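Long-range contacts in fatty acyl CoA synthetase FADD13 (FATTY-ACYL-CoA SYNTHETASE) (Mycobacterium tuberculosis, PDB 3R44), which belongs to the ANL superfamily of AMP-binding enzymes, built from a large N-terminal part and a smaller C-terminal domain: residues 208-214 against 235-240; 347-351 against 388-393. One frame throughout, in Å; residues are numbered along the deposited sequence.

Contact 1 (208-214 against 235-240); sequences VRYRDRL and RGVTLI
Leu214 N donates to Thr238 O (2.8 Å) in a parallel backbone pairing. On one side of this bond Thr238 N donates to Asp212 O, and on the other Ile240 N reaches Leu214 O at 2.7 Å. Before the strands proper, Arg211 N, inside the type II turn 209-212, binds Gly236 O (2.9 Å). Gly236 leaves helix 223-235 with positive phi, and Tyr210 CD1 stands 3.8 Å from Gly236 O.

Apolar contacts gather on the face of Leu214, where both branches of Val237 are used: CG1, anti to the backbone N (chi1 166°), meets Leu214 CB at 3.6 Å, while CG2 meets Val208 CG2.

Polar side chains gather at Arg213 and Thr238, which run side by side. Thr238 CG2 lies over one face of the Arg213 guanidinium, 3.7 Å above its plane, and one water joins Arg211 O, Arg213 NH1 and Thr238 OG1. Glu257 forms a salt bridge with Arg213, and Gln33 O binds Thr238 OG1. Beside the turn, Arg235, bent at chi2 and chi3, lays its guanidinium against Tyr210 CB and shares a second water with Val208 O.

The contact pairs the two parallel strands of a beta-alpha-beta unit, 213-216 and 238-241, which helix 223-235 connects.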
loop_
_atom_site.group_PDB
_atom_site.type_symbol
_atom_site.label_atom_id
_atom_site.label_comp_id
_atom_site.label_asym_id
_atom_site.label_seq_id
_atom_site.Cartn_x
_atom_site.Cartn_y
_atom_site.Cartn_z
ATOM N N VAL A 208 5.529 -10.497 15.838
ATOM C CA VAL A 208 5.466 -9.209 16.542
ATOM C C VAL A 208 5.158 -9.493 18.013
ATOM O O VAL A 208 4.387 -10.444 18.318
ATOM C CB VAL A 208 4.445 -8.250 15.935
ATOM C CG1 VAL A 208 3.010 -8.827 15.981
ATOM C CG2 VAL A 208 4.534 -6.841 16.622
ATOM N N ARG A 209 5.781 -8.723 18.914
ATOM C CA ARG A 209 5.766 -8.996 20.366
ATOM C C ARG A 209 5.356 -7.773 21.160
ATOM O O ARG A 209 5.598 -6.645 20.738
ATOM C CB ARG A 209 7.156 -9.449 20.801
ATOM C CG ARG A 209 7.697 -10.619 19.996
ATOM C CD ARG A 209 9.115 -10.945 20.390
ATOM N NE ARG A 209 9.670 -11.886 19.444
ATOM C CZ ARG A 209 10.933 -12.293 19.478
ATOM N NH1 ARG A 209 11.766 -11.813 20.389
ATOM N NH2 ARG A 209 11.359 -13.163 18.572
ATOM N N TYR A 210 4.702 -8.017 22.290
ATOM C CA TYR A 210 4.386 -6.983 23.249
ATOM C C TYR A 210 5.640 -6.202 23.556
ATOM O O TYR A 210 6.697 -6.796 23.785
ATOM C CB TYR A 210 3.849 -7.601 24.513
ATOM C CG TYR A 210 3.512 -6.592 25.595
ATOM C CD1 TYR A 210 2.743 -5.474 25.315
ATOM C CD2 TYR A 210 3.974 -6.756 26.908
ATOM C CE1 TYR A 210 2.412 -4.523 26.336
ATOM C CE2 TYR A 210 3.651 -5.814 27.924
ATOM C CZ TYR A 210 2.868 -4.700 27.611
ATOM O OH TYR A 210 2.543 -3.767 28.577
ATOM N N ARG A 211 5.518 -4.874 23.535
ATOM C CA ARG A 211 6.596 -3.919 23.788
ATOM C C ARG A 211 7.645 -3.807 22.639
ATOM O O ARG A 211 8.615 -3.071 22.788
ATOM C CB ARG A 211 7.269 -4.187 25.158
ATOM C CG ARG A 211 6.289 -4.123 26.328
ATOM C CD ARG A 211 6.872 -4.158 27.739
ATOM N NE ARG A 211 7.470 -2.858 28.020
ATOM C CZ ARG A 211 6.971 -1.922 28.830
ATOM N NH1 ARG A 211 5.861 -2.132 29.543
ATOM N NH2 ARG A 211 7.623 -0.768 28.956
ATOM N N ASP A 212 7.435 -4.484 21.491
ATOM C CA ASP A 212 8.301 -4.254 20.331
ATOM C C ASP A 212 8.223 -2.737 19.985
ATOM O O ASP A 212 7.240 -2.042 20.256
ATOM C CB ASP A 212 7.874 -5.058 19.088
ATOM C CG ASP A 212 8.454 -6.459 19.021
ATOM O OD1 ASP A 212 9.437 -6.786 19.742
ATOM O OD2 ASP A 212 7.941 -7.294 18.200
ATOM N N ARG A 213 9.305 -2.253 19.389
ATOM C CA ARG A 213 9.418 -0.899 18.890
ATOM C C ARG A 213 9.554 -0.950 17.381
ATOM O O ARG A 213 10.436 -1.644 16.838
ATOM C CB ARG A 213 10.610 -0.219 19.556
ATOM C CG ARG A 213 10.526 -0.340 21.012
ATOM C CD ARG A 213 11.609 0.309 21.812
ATOM N NE ARG A 213 11.733 1.766 21.747
ATOM C CZ ARG A 213 11.113 2.617 22.556
ATOM N NH1 ARG A 213 10.236 2.162 23.419
ATOM N NH2 ARG A 213 11.375 3.926 22.496
ATOM N N LEU A 214 8.680 -0.230 16.684
ATOM C CA LEU A 214 8.504 -0.427 15.256
ATOM C C LEU A 214 8.721 0.887 14.519
ATOM O O LEU A 214 8.017 1.895 14.751
ATOM C CB LEU A 214 7.107 -1.040 14.971
ATOM C CG LEU A 214 6.878 -1.432 13.504
ATOM C CD1 LEU A 214 5.771 -2.486 13.399
ATOM C CD2 LEU A 214 6.464 -0.190 12.704
ATOM N N ARG A 235 -1.376 -4.691 19.527
ATOM C CA ARG A 235 -0.382 -5.571 20.153
ATOM C C ARG A 235 0.412 -4.872 21.280
ATOM O O ARG A 235 1.068 -5.555 22.068
ATOM C CB ARG A 235 0.520 -6.122 19.059
ATOM C CG ARG A 235 1.815 -6.944 19.464
ATOM C CD ARG A 235 1.560 -8.333 20.040
ATOM N NE ARG A 235 1.153 -8.252 21.420
ATOM C CZ ARG A 235 1.014 -9.290 22.248
ATOM N NH1 ARG A 235 0.663 -9.042 23.491
ATOM N NH2 ARG A 235 1.241 -10.553 21.851
ATOM N N GLY A 236 0.365 -3.547 21.380
ATOM C CA GLY A 236 1.148 -2.833 22.384
ATOM C C GLY A 236 2.591 -2.632 21.952
ATOM O O GLY A 236 3.566 -2.934 22.667
ATOM N N VAL A 237 2.718 -2.071 20.777
ATOM C CA VAL A 237 4.011 -1.807 20.110
ATOM C C VAL A 237 4.213 -0.327 20.150
ATOM O O VAL A 237 3.250 0.435 20.015
ATOM C CB VAL A 237 3.875 -2.269 18.694
ATOM C CG1 VAL A 237 5.007 -1.760 17.789
ATOM C CG2 VAL A 237 3.840 -3.820 18.707
ATOM N N THR A 238 5.447 0.115 20.311
ATOM C CA THR A 238 5.764 1.523 20.282
ATOM C C THR A 238 6.104 1.904 18.855
ATOM O O THR A 238 7.041 1.362 18.283
ATOM C CB THR A 238 6.965 1.815 21.187
ATOM O OG1 THR A 238 6.699 1.372 22.518
ATOM C CG2 THR A 238 7.307 3.330 21.284
ATOM N N LEU A 239 5.407 2.881 18.278
ATOM C CA LEU A 239 5.739 3.410 16.953
ATOM C C LEU A 239 6.902 4.376 17.068
ATOM O O LEU A 239 6.853 5.285 17.899
ATOM C CB LEU A 239 4.559 4.156 16.357
ATOM C CG LEU A 239 3.486 3.269 15.823
ATOM C CD1 LEU A 239 2.300 4.212 15.469
ATOM C CD2 LEU A 239 3.952 2.569 14.559
ATOM N N ILE A 240 7.939 4.151 16.258
ATOM C CA ILE A 240 9.059 5.055 16.160
ATOM C C ILE A 240 8.896 5.725 14.812
ATOM O O ILE A 240 8.993 5.092 13.781
ATOM C CB ILE A 240 10.402 4.314 16.281
ATOM C CG1 ILE A 240 10.418 3.412 17.538
ATOM C CG2 ILE A 240 11.565 5.311 16.234
ATOM C CD1 ILE A 240 10.224 4.130 18.880
HETATM O O HOH W 1 2.577 -12.177 19.516
HETATM O O HOH W 2 8.488 -0.552 23.704
#

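Contact 2 (347-351 against 388-393); sequences DVAVR and DNGWFR
Asp388 OD2 takes two N-H groups from Arg351 in a salt bridge, a nearly straight bond from NE (2.8 Å, 175° at the hydrogen) and a weak one from NH2 at 3.4 Å. NE lies on the anti side of the carboxylate, 16° out of its plane, whereas the oxygen sits in the guanidinium plane at its edge; the two flat groups are turned 62° apart. Arg351 spans the gap with a chain extended from CG to NE, its CG anti to the backbone N.

One face of this guanidinium carries that of Arg393, stacked nearly parallel with centres 3.7 Å apart. Arg393 NH1 sits over the middle of the Arg351 group. The like charges are probably eased by Asp388 on Arg351 and by Glu364, which forms a salt bridge with Arg393 NE.

Strands 346-351 and 391-394 belong to one antiparallel sheet but are not neighbours in it: strand 364-369 runs between them, and these side chains reach across it. Val366 of that strand touches Arg351, Trp391 and Arg393.

Farther along, the six-membered part of the Trp391 indole meets strand 346-351 obliquely. CZ3 is 3.9 Å from Ala349 CB and 3.7 Å from Asp347 O, while CH2 approaches Asp347 CB. A type I' turn from Asp388 to Trp391 closes the hairpin, with Asp388 N bonded to Trp391 O and Trp391 N to Asp388 O.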
loop_
_atom_site.group_PDB
_atom_site.type_symbol
_atom_site.label_atom_id
_atom_site.label_comp_id
_atom_site.label_asym_id
_atom_site.label_seq_id
_atom_site.Cartn_x
_atom_site.Cartn_y
_atom_site.Cartn_z
ATOM N N ASP A 347 -8.132 -16.000 3.109
ATOM C CA ASP A 347 -7.988 -17.087 2.168
ATOM C C ASP A 347 -7.567 -16.498 0.825
ATOM O O ASP A 347 -8.071 -15.459 0.398
ATOM C CB ASP A 347 -9.273 -17.905 1.975
ATOM C CG ASP A 347 -9.781 -18.581 3.273
ATOM O OD1 ASP A 347 -9.005 -18.752 4.225
ATOM O OD2 ASP A 347 -10.972 -18.971 3.348
ATOM N N VAL A 348 -6.645 -17.139 0.140
ATOM C CA VAL A 348 -6.123 -16.586 -1.130
ATOM C C VAL A 348 -6.137 -17.705 -2.121
ATOM O O VAL A 348 -5.765 -18.811 -1.758
ATOM C CB VAL A 348 -4.665 -16.072 -0.974
ATOM C CG1 VAL A 348 -4.100 -15.610 -2.353
ATOM C CG2 VAL A 348 -4.559 -15.002 0.168
ATOM N N ALA A 349 -6.608 -17.485 -3.346
ATOM C CA ALA A 349 -6.683 -18.561 -4.312
ATOM C C ALA A 349 -6.482 -17.931 -5.687
ATOM O O ALA A 349 -6.218 -16.711 -5.769
ATOM C CB ALA A 349 -8.074 -19.327 -4.231
ATOM N N VAL A 350 -6.589 -18.741 -6.731
ATOM C CA VAL A 350 -6.549 -18.250 -8.117
ATOM C C VAL A 350 -7.780 -18.665 -8.894
ATOM O O VAL A 350 -8.186 -19.828 -8.834
ATOM C CB VAL A 350 -5.243 -18.690 -8.842
ATOM C CG1 VAL A 350 -4.037 -17.893 -8.318
ATOM C CG2 VAL A 350 -5.067 -20.163 -8.723
ATOM N N ARG A 351 -8.353 -17.733 -9.679
ATOM C CA ARG A 351 -9.541 -17.992 -10.446
ATOM C C ARG A 351 -9.119 -18.190 -11.882
ATOM O O ARG A 351 -8.587 -17.278 -12.492
ATOM C CB ARG A 351 -10.477 -16.790 -10.340
ATOM C CG ARG A 351 -11.760 -16.866 -11.095
ATOM C CD ARG A 351 -12.536 -15.603 -10.838
ATOM N NE ARG A 351 -13.889 -15.692 -11.372
ATOM C CZ ARG A 351 -14.231 -15.544 -12.637
ATOM N NH1 ARG A 351 -13.326 -15.314 -13.589
ATOM N NH2 ARG A 351 -15.528 -15.663 -12.954
ATOM N N ASP A 388 -16.803 -12.403 -6.826
ATOM C CA ASP A 388 -17.324 -13.663 -7.336
ATOM C C ASP A 388 -17.571 -14.570 -6.148
ATOM O O ASP A 388 -16.620 -15.169 -5.621
ATOM C CB ASP A 388 -16.292 -14.323 -8.230
ATOM C CG ASP A 388 -16.803 -15.607 -8.875
ATOM O OD1 ASP A 388 -17.968 -16.000 -8.588
ATOM O OD2 ASP A 388 -16.033 -16.200 -9.679
ATOM N N ASN A 389 -18.827 -14.622 -5.702
ATOM C CA ASN A 389 -19.220 -15.420 -4.525
ATOM C C ASN A 389 -18.391 -15.190 -3.281
ATOM O O ASN A 389 -17.866 -16.153 -2.681
ATOM C CB ASN A 389 -19.146 -16.898 -4.838
ATOM C CG ASN A 389 -20.157 -17.320 -5.869
ATOM O OD1 ASN A 389 -19.797 -17.967 -6.860
ATOM N ND2 ASN A 389 -21.426 -16.938 -5.671
ATOM N N GLY A 390 -18.223 -13.934 -2.937
ATOM C CA GLY A 390 -17.486 -13.544 -1.778
ATOM C C GLY A 390 -16.009 -13.393 -2.029
ATOM O O GLY A 390 -15.351 -12.878 -1.187
ATOM N N TRP A 391 -15.483 -13.890 -3.170
ATOM C CA TRP A 391 -14.059 -13.755 -3.501
ATOM C C TRP A 391 -13.844 -12.448 -4.252
ATOM O O TRP A 391 -14.490 -12.220 -5.262
ATOM C CB TRP A 391 -13.609 -14.890 -4.371
ATOM C CG TRP A 391 -13.589 -16.196 -3.696
ATOM C CD1 TRP A 391 -14.562 -17.117 -3.655
ATOM C CD2 TRP A 391 -12.465 -16.758 -3.022
ATOM N NE1 TRP A 391 -14.111 -18.266 -3.001
ATOM C CE2 TRP A 391 -12.824 -18.052 -2.594
ATOM C CE3 TRP A 391 -11.187 -16.281 -2.745
ATOM C CZ2 TRP A 391 -11.963 -18.869 -1.863
ATOM C CZ3 TRP A 391 -10.322 -17.103 -2.034
ATOM C CH2 TRP A 391 -10.727 -18.383 -1.592
ATOM N N PHE A 392 -12.950 -11.611 -3.723
ATOM C CA PHE A 392 -12.570 -10.362 -4.356
ATOM C C PHE A 392 -11.590 -10.638 -5.506
ATOM O O PHE A 392 -10.568 -11.264 -5.288
ATOM C CB PHE A 392 -11.912 -9.398 -3.365
ATOM C CG PHE A 392 -11.381 -8.186 -4.019
ATOM C CD1 PHE A 392 -12.239 -7.196 -4.484
ATOM C CD2 PHE A 392 -10.032 -8.015 -4.201
ATOM C CE1 PHE A 392 -11.750 -6.108 -5.159
ATOM C CE2 PHE A 392 -9.549 -6.928 -4.842
ATOM C CZ PHE A 392 -10.393 -5.952 -5.316
ATOM N N ARG A 393 -11.906 -10.176 -6.703
ATOM C CA ARG A 393 -11.022 -10.347 -7.848
ATOM C C ARG A 393 -10.024 -9.205 -7.978
ATOM O O ARG A 393 -10.390 -8.036 -8.237
ATOM C CB ARG A 393 -11.853 -10.450 -9.103
ATOM C CG ARG A 393 -12.798 -11.650 -9.051
ATOM C CD ARG A 393 -13.733 -11.812 -10.243
ATOM N NE ARG A 393 -13.042 -11.785 -11.525
ATOM C CZ ARG A 393 -13.612 -11.864 -12.720
ATOM N NH1 ARG A 393 -14.909 -12.041 -12.863
ATOM N NH2 ARG A 393 -12.853 -11.790 -13.793
#

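In the fold
Contact 1 is largely buried and contact 2 partly so. They share no secondary-structure element: 208-214 and 235-240 lead into adjacent parallel strands of the large mixed sheet, whereas 347-351 and 388-393 belong to a separate antiparallel sheet and are parted by strand 364-369. The chemistry differs accordingly. Adjacent strands in contact 1 are joined by backbone hydrogen bonds, with side chains adding apolar packing and water bridges; across the intervening strand in contact 2 the connection rests on side chains, through a salt bridge, stacked guanidinium groups and an indole that also touches backbone. The centres of contact 1 and contact 2 are about 32 Å apart, and the two do not touch.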